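Local coordinates for cyclic dimeric GMP binding protein (PDB 3PJV) that probably carries a cyclic di-GMP signal from inside the cell to the periplasm, where this domain takes part in controlling proteolysis by LapG, at residues T79-W84 with K122-A127; K87-E92 with F118-L123. All blocks are in the same frame, centred on the assembly; numbering follows the deposited sequence.

Interaction 1 (T79-W84 with K122-A127)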
loop_
_atom_site.group_PDB
_atom_site.type_symbol
_atom_site.label_atom_id
_atom_site.label_comp_id
_atom_site.label_asym_id
_atom_site.label_seq_id
_atom_site.Cartn_x
_atom_site.Cartn_y
_atom_site.Cartn_z
ATOM N N THR A 79 7.354 6.167 -12.084
ATOM C CA THR A 79 6.902 7.434 -12.625
ATOM C C THR A 79 7.504 8.568 -11.798
ATOM O O THR A 79 7.243 8.678 -10.600
ATOM C CB THR A 79 5.365 7.527 -12.615
ATOM O OG1 THR A 79 4.820 6.455 -13.398
ATOM C CG2 THR A 79 4.894 8.853 -13.189
ATOM N N ASN A 80 8.331 9.390 -12.438
ATOM C CA ASN A 80 8.877 10.585 -11.796
ATOM C C ASN A 80 7.934 11.774 -12.000
ATOM O O ASN A 80 8.004 12.477 -13.011
ATOM C CB ASN A 80 10.272 10.916 -12.332
ATOM C CG ASN A 80 11.307 9.847 -11.998
ATOM O OD1 ASN A 80 11.654 9.637 -10.832
ATOM N ND2 ASN A 80 11.817 9.179 -13.028
ATOM N N VAL A 81 7.047 11.996 -11.039
ATOM C CA VAL A 81 6.062 13.066 -11.144
ATOM C C VAL A 81 6.689 14.394 -10.724
ATOM O O VAL A 81 7.250 14.479 -9.635
ATOM C CB VAL A 81 4.868 12.754 -10.220
ATOM C CG1 VAL A 81 3.833 13.858 -10.276
ATOM C CG2 VAL A 81 4.260 11.396 -10.578
ATOM N N PRO A 82 6.597 15.448 -11.578
ATOM C CA PRO A 82 7.230 16.714 -11.193
ATOM C C PRO A 82 6.614 17.300 -9.938
ATOM O O PRO A 82 5.404 17.178 -9.723
ATOM C CB PRO A 82 6.946 17.645 -12.391
ATOM C CG PRO A 82 6.669 16.717 -13.537
ATOM C CD PRO A 82 5.998 15.517 -12.922
ATOM N N ASP A 83 7.447 17.949 -9.130
ATOM C CA ASP A 83 7.010 18.560 -7.882
ATOM C C ASP A 83 5.874 19.535 -8.123
ATOM O O ASP A 83 4.917 19.593 -7.351
ATOM C CB ASP A 83 8.175 19.311 -7.234
ATOM C CG ASP A 83 9.428 18.464 -7.123
ATOM O OD1 ASP A 83 10.056 18.180 -8.170
ATOM O OD2 ASP A 83 9.790 18.085 -5.987
ATOM N N TRP A 84 5.981 20.299 -9.205
ATOM C CA TRP A 84 4.992 21.329 -9.495
ATOM C C TRP A 84 3.606 20.755 -9.798
ATOM O O TRP A 84 2.602 21.445 -9.639
ATOM C CB TRP A 84 5.464 22.252 -10.623
ATOM C CG TRP A 84 5.816 21.567 -11.905
ATOM C CD1 TRP A 84 7.073 21.285 -12.369
ATOM C CD2 TRP A 84 4.905 21.090 -12.907
ATOM N NE1 TRP A 84 6.997 20.666 -13.589
ATOM C CE2 TRP A 84 5.680 20.531 -13.944
ATOM C CE3 TRP A 84 3.511 21.081 -13.028
ATOM C CZ2 TRP A 84 5.108 19.966 -15.084
ATOM C CZ3 TRP A 84 2.947 20.515 -14.156
ATOM C CH2 TRP A 84 3.743 19.964 -15.170
ATOM N N LYS A 122 -0.578 7.872 -10.897
ATOM C CA LYS A 122 -1.717 7.599 -11.773
ATOM C C LYS A 122 -2.332 8.878 -12.350
ATOM O O LYS A 122 -2.718 8.931 -13.528
ATOM C CB LYS A 122 -2.766 6.775 -11.024
ATOM C CG LYS A 122 -2.316 5.347 -10.773
ATOM C CD LYS A 122 -3.181 4.677 -9.718
ATOM C CE LYS A 122 -4.658 4.727 -10.082
ATOM N NZ LYS A 122 -5.463 4.029 -9.034
ATOM N N LEU A 123 -2.419 9.917 -11.520
ATOM C CA LEU A 123 -2.975 11.190 -11.962
ATOM C C LEU A 123 -2.096 11.809 -13.043
ATOM O O LEU A 123 -2.598 12.339 -14.035
ATOM C CB LEU A 123 -3.121 12.154 -10.780
ATOM C CG LEU A 123 -4.312 11.864 -9.868
ATOM C CD1 LEU A 123 -4.178 12.637 -8.574
ATOM C CD2 LEU A 123 -5.616 12.195 -10.580
ATOM N N TRP A 124 -0.785 11.715 -12.851
ATOM C CA TRP A 124 0.178 12.200 -13.831
ATOM C C TRP A 124 0.074 11.439 -15.158
ATOM O O TRP A 124 0.028 12.061 -16.223
ATOM C CB TRP A 124 1.597 12.122 -13.258
ATOM C CG TRP A 124 2.681 12.528 -14.205
ATOM C CD1 TRP A 124 3.601 11.714 -14.795
ATOM C CD2 TRP A 124 2.964 13.857 -14.672
ATOM N NE1 TRP A 124 4.444 12.450 -15.600
ATOM C CE2 TRP A 124 4.075 13.772 -15.536
ATOM C CE3 TRP A 124 2.390 15.112 -14.434
ATOM C CZ2 TRP A 124 4.618 14.888 -16.172
ATOM C CZ3 TRP A 124 2.931 16.218 -15.066
ATOM C CH2 TRP A 124 4.032 16.097 -15.923
ATOM N N GLN A 125 0.030 10.107 -15.101
ATOM C CA GLN A 125 -0.154 9.317 -16.320
ATOM C C GLN A 125 -1.403 9.763 -17.081
ATOM O O GLN A 125 -1.379 9.889 -18.306
ATOM C CB GLN A 125 -0.219 7.824 -16.006
ATOM C CG GLN A 125 1.076 7.289 -15.440
ATOM C CD GLN A 125 0.886 5.979 -14.705
ATOM O OE1 GLN A 125 -0.164 5.336 -14.815
ATOM N NE2 GLN A 125 1.899 5.575 -13.946
ATOM N N SER A 126 -2.491 10.008 -16.348
ATOM C CA SER A 126 -3.740 10.457 -16.957
ATOM C C SER A 126 -3.598 11.855 -17.555
ATOM O O SER A 126 -4.180 12.153 -18.602
ATOM C CB SER A 126 -4.870 10.470 -15.929
ATOM O OG SER A 126 -5.277 9.158 -15.608
ATOM N N ALA A 127 -2.831 12.707 -16.877
ATOM C CA ALA A 127 -2.565 14.058 -17.349
ATOM C C ALA A 127 -1.796 14.064 -18.670
ATOM O O ALA A 127 -2.031 14.915 -19.537
ATOM C CB ALA A 127 -1.794 14.848 -16.296
#

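Interaction 2 (K87-E92 with F118-L123)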
loop_
_atom_site.group_PDB
_atom_site.type_symbol
_atom_site.label_atom_id
_atom_site.label_comp_id
_atom_site.label_asym_id
_atom_site.label_seq_id
_atom_site.Cartn_x
_atom_site.Cartn_y
_atom_site.Cartn_z
ATOM N N LYS A 87 1.523 20.367 -6.430
ATOM C CA LYS A 87 0.880 21.612 -6.027
ATOM C C LYS A 87 -0.339 21.876 -6.901
ATOM O O LYS A 87 -1.404 22.248 -6.404
ATOM C CB LYS A 87 1.861 22.782 -6.150
ATOM C CG LYS A 87 3.266 22.460 -5.661
ATOM C CD LYS A 87 4.215 23.632 -5.900
ATOM C CE LYS A 87 4.217 24.038 -7.364
ATOM N NZ LYS A 87 5.149 25.160 -7.646
ATOM N N LEU A 88 -0.171 21.675 -8.205
ATOM C CA LEU A 88 -1.250 21.880 -9.166
ATOM C C LEU A 88 -2.462 21.010 -8.841
ATOM O O LEU A 88 -3.582 21.510 -8.744
ATOM C CB LEU A 88 -0.752 21.598 -10.588
ATOM C CG LEU A 88 -1.679 21.877 -11.771
ATOM C CD1 LEU A 88 -2.102 23.341 -11.805
ATOM C CD2 LEU A 88 -0.993 21.489 -13.079
ATOM N N ILE A 89 -2.233 19.708 -8.671
ATOM C CA ILE A 89 -3.310 18.785 -8.327
ATOM C C ILE A 89 -3.857 19.082 -6.928
ATOM O O ILE A 89 -5.061 19.066 -6.715
ATOM C CB ILE A 89 -2.852 17.308 -8.448
ATOM C CG1 ILE A 89 -3.619 16.609 -9.567
ATOM C CG2 ILE A 89 -3.077 16.558 -7.154
ATOM C CD1 ILE A 89 -3.578 17.324 -10.870
ATOM N N GLY A 90 -2.967 19.367 -5.982
ATOM C CA GLY A 90 -3.369 19.697 -4.626
ATOM C C GLY A 90 -4.254 18.636 -3.996
ATOM O O GLY A 90 -5.399 18.903 -3.632
ATOM N N LEU A 91 -3.723 17.423 -3.883
ATOM C CA LEU A 91 -4.425 16.323 -3.229
ATOM C C LEU A 91 -4.539 16.535 -1.725
ATOM O O LEU A 91 -3.556 16.865 -1.060
ATOM C CB LEU A 91 -3.683 15.009 -3.477
ATOM C CG LEU A 91 -4.252 14.013 -4.482
ATOM C CD1 LEU A 91 -3.674 12.640 -4.192
ATOM C CD2 LEU A 91 -5.755 13.976 -4.398
ATOM N N GLU A 92 -5.734 16.332 -1.183
ATOM C CA GLU A 92 -5.919 16.376 0.265
ATOM C C GLU A 92 -5.370 15.100 0.892
ATOM O O GLU A 92 -5.462 14.030 0.298
ATOM C CB GLU A 92 -7.395 16.527 0.622
ATOM C CG GLU A 92 -8.189 15.243 0.486
ATOM C CD GLU A 92 -9.616 15.397 0.966
ATOM O OE1 GLU A 92 -9.947 14.859 2.046
ATOM O OE2 GLU A 92 -10.407 16.056 0.265
ATOM N N PHE A 118 1.472 6.599 -5.265
ATOM C CA PHE A 118 0.849 5.839 -6.342
ATOM C C PHE A 118 -0.316 6.610 -6.946
ATOM O O PHE A 118 -0.525 6.595 -8.161
ATOM C CB PHE A 118 0.385 4.457 -5.846
ATOM C CG PHE A 118 1.507 3.588 -5.334
ATOM C CD1 PHE A 118 2.226 2.778 -6.201
ATOM C CD2 PHE A 118 1.862 3.612 -3.994
ATOM C CE1 PHE A 118 3.264 1.983 -5.731
ATOM C CE2 PHE A 118 2.906 2.827 -3.523
ATOM C CZ PHE A 118 3.601 2.010 -4.392
ATOM N N ALA A 119 -1.094 7.258 -6.092
ATOM C CA ALA A 119 -2.186 8.100 -6.565
ATOM C C ALA A 119 -1.664 9.211 -7.495
ATOM O O ALA A 119 -2.194 9.438 -8.588
ATOM C CB ALA A 119 -2.928 8.694 -5.378
ATOM N N LEU A 120 -0.613 9.893 -7.060
ATOM C CA LEU A 120 -0.034 10.967 -7.874
ATOM C C LEU A 120 0.505 10.436 -9.197
ATOM O O LEU A 120 0.354 11.083 -10.242
ATOM C CB LEU A 120 1.056 11.698 -7.099
ATOM C CG LEU A 120 0.515 12.571 -5.966
ATOM C CD1 LEU A 120 1.611 12.919 -4.976
ATOM C CD2 LEU A 120 -0.141 13.824 -6.556
ATOM N N ALA A 121 1.139 9.266 -9.158
ATOM C CA ALA A 121 1.661 8.658 -10.382
ATOM C C ALA A 121 0.540 8.408 -11.376
ATOM O O ALA A 121 0.681 8.692 -12.558
ATOM C CB ALA A 121 2.417 7.371 -10.096
ATOM N N LYS A 122 -0.578 7.872 -10.897
ATOM C CA LYS A 122 -1.717 7.599 -11.773
ATOM C C LYS A 122 -2.332 8.878 -12.350
ATOM O O LYS A 122 -2.718 8.931 -13.528
ATOM C CB LYS A 122 -2.766 6.775 -11.024
ATOM C CG LYS A 122 -2.316 5.347 -10.773
ATOM C CD LYS A 122 -3.181 4.677 -9.718
ATOM C CE LYS A 122 -4.658 4.727 -10.082
ATOM N NZ LYS A 122 -5.463 4.029 -9.034
ATOM N N LEU A 123 -2.419 9.917 -11.520
ATOM C CA LEU A 123 -2.975 11.190 -11.962
ATOM C C LEU A 123 -2.096 11.809 -13.043
ATOM O O LEU A 123 -2.598 12.339 -14.035
ATOM C CB LEU A 123 -3.121 12.154 -10.780
ATOM C CG LEU A 123 -4.312 11.864 -9.868
ATOM C CD1 LEU A 123 -4.178 12.637 -8.574
ATOM C CD2 LEU A 123 -5.616 12.195 -10.580
#

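Interaction 1 (T79-W84 with K122-A127)
In the LapD/MoxY periplasmic domain, the loop entering helix 83-89 packs against the C-terminal half of helix 117-128, chiefly through Pro-82 and Trp-124. The Trp-124 indole supplies most of its helix's share of the 287 Å² buried here. With CG anti to the backbone N (chi1 177°), it extends from the helix across the loop. Pro-82 lies over one face of it: CD is 3.5 Å from the centroid of the six-membered ring of Trp-124 and almost on the ring normal, a CH-pi contact by both criteria. Trp-84 meets the same indole differently. The six-membered rings of Trp-84 and Trp-124 have centroids 5.7 Å apart and planes at 78°, an offset edge-to-face pair in which Trp-124 presents its edge, with CZ3 3.8 Å from CH2 of Trp-84. Pro-82 also covers a face of Trp-84 with CB, so the pyrrolidine fills the corner between the two indoles. Nearer the helix, CG2 of Val-81 rests 3.8 Å from CB of Trp-124, and CG2 of Thr-79 comes within 3.5 Å of its CD1. Phe-85 makes a further edge-to-face contact with Trp-124, while Val-81 also packs on Val-78 of the second subunit. Were Trp-124 replaced by alanine, the Pro-82 ring would probably lose its CH-pi partner and Trp-84 its aromatic neighbour, with a gap opened beside the loop. Between these two segments there is one hydrogen bond: NE2 of Gln-125 donates to OG1 of Thr-79 at 3.1 Å, with an N-H...O angle of 154° and the hydroxyl oxygen in the amide plane. Dispersion and ring contacts thus account for most of the interface, while this one directional bond probably helps to orient the Gln-125 amide.

Interaction 2 (K87-E92 with F118-L123)
Leu-120 and Leu-123 hold CG anti to the carbonyl carbon (chi1 -72° and -77°), and from these matching torsions each brings one methyl, CD2 of Leu-120 and CD1 of Leu-123, up against Ile-89 and Leu-91. Leu-91 answers with a chi1 of -105°, away from a staggered minimum, which sets its CG and CD1 against the helix. The elements joined are the C-terminal end of helix 83-89, with the turn that follows it, and the N-terminal half of helix 117-128. The backbones stay well apart: CA of Ile-89 is 8.4 Å from CA of Leu-123, and CA of Leu-91 is 8.3 Å from CA of Leu-120, so side chains alone bridge the gap and no hydrogen bond crosses it. Between the two contributing residues Gly-90 leaves helical geometry with positive phi, a conformation that favours glycine; the turn it makes ends the helix and lets Ile-89 and Leu-91 both point toward the same partner helix. Ile-89 uses two branches. Its CG2 lies 4.1 Å from CD2 of Leu-120, the two side chains running antiparallel alongside one another, and its CG1 lies 4.1 Å from CD1 of Leu-123, whose side chain meets it at a slant. No pair is closer than this, and the 191 Å² buried is shared among aliphatic groups. The second subunit reaches the same turn: Arg-10 of that subunit donates to the backbone O of Ile-89, Arg-18 of that subunit forms a salt bridge with Glu-92, and its Val-14 packs on Leu-91. Within the chain, CG of Leu-91 stands 4.3 Å from CD1 of Leu-123, which therefore touches both residues flanking the glycine. Leu-91 CD1 then reaches the preceding turn of the helix, lying 4.2 Å from CB of Ala-119 and 4.4 Å from CD2 of Leu-120.

In the fold
Interaction 1 joins the loop before helix 83-89, and its first turn, to the later part of helix 117-128; interaction 2 joins the end of helix 83-89 and the turn after it to the earlier part. Their centres are about 7 Å apart, and they touch directly: Val-81 CG2 is 3.8 Å from Ala-121 CA, and Thr-79 CB is 3.9 Å from Ala-121 CB. Lys-122 and Leu-123 belong to both ranges, and Leu-123 also packs on Phe-85. The centres lie about 17 and 16 Å from the centre of the chain, on the same side, and Tyr-13 of the second subunit packs on Lys-122 and Leu-123. The more buried aliphatic interaction 2 thus continues into the more exposed aromatic interaction 1.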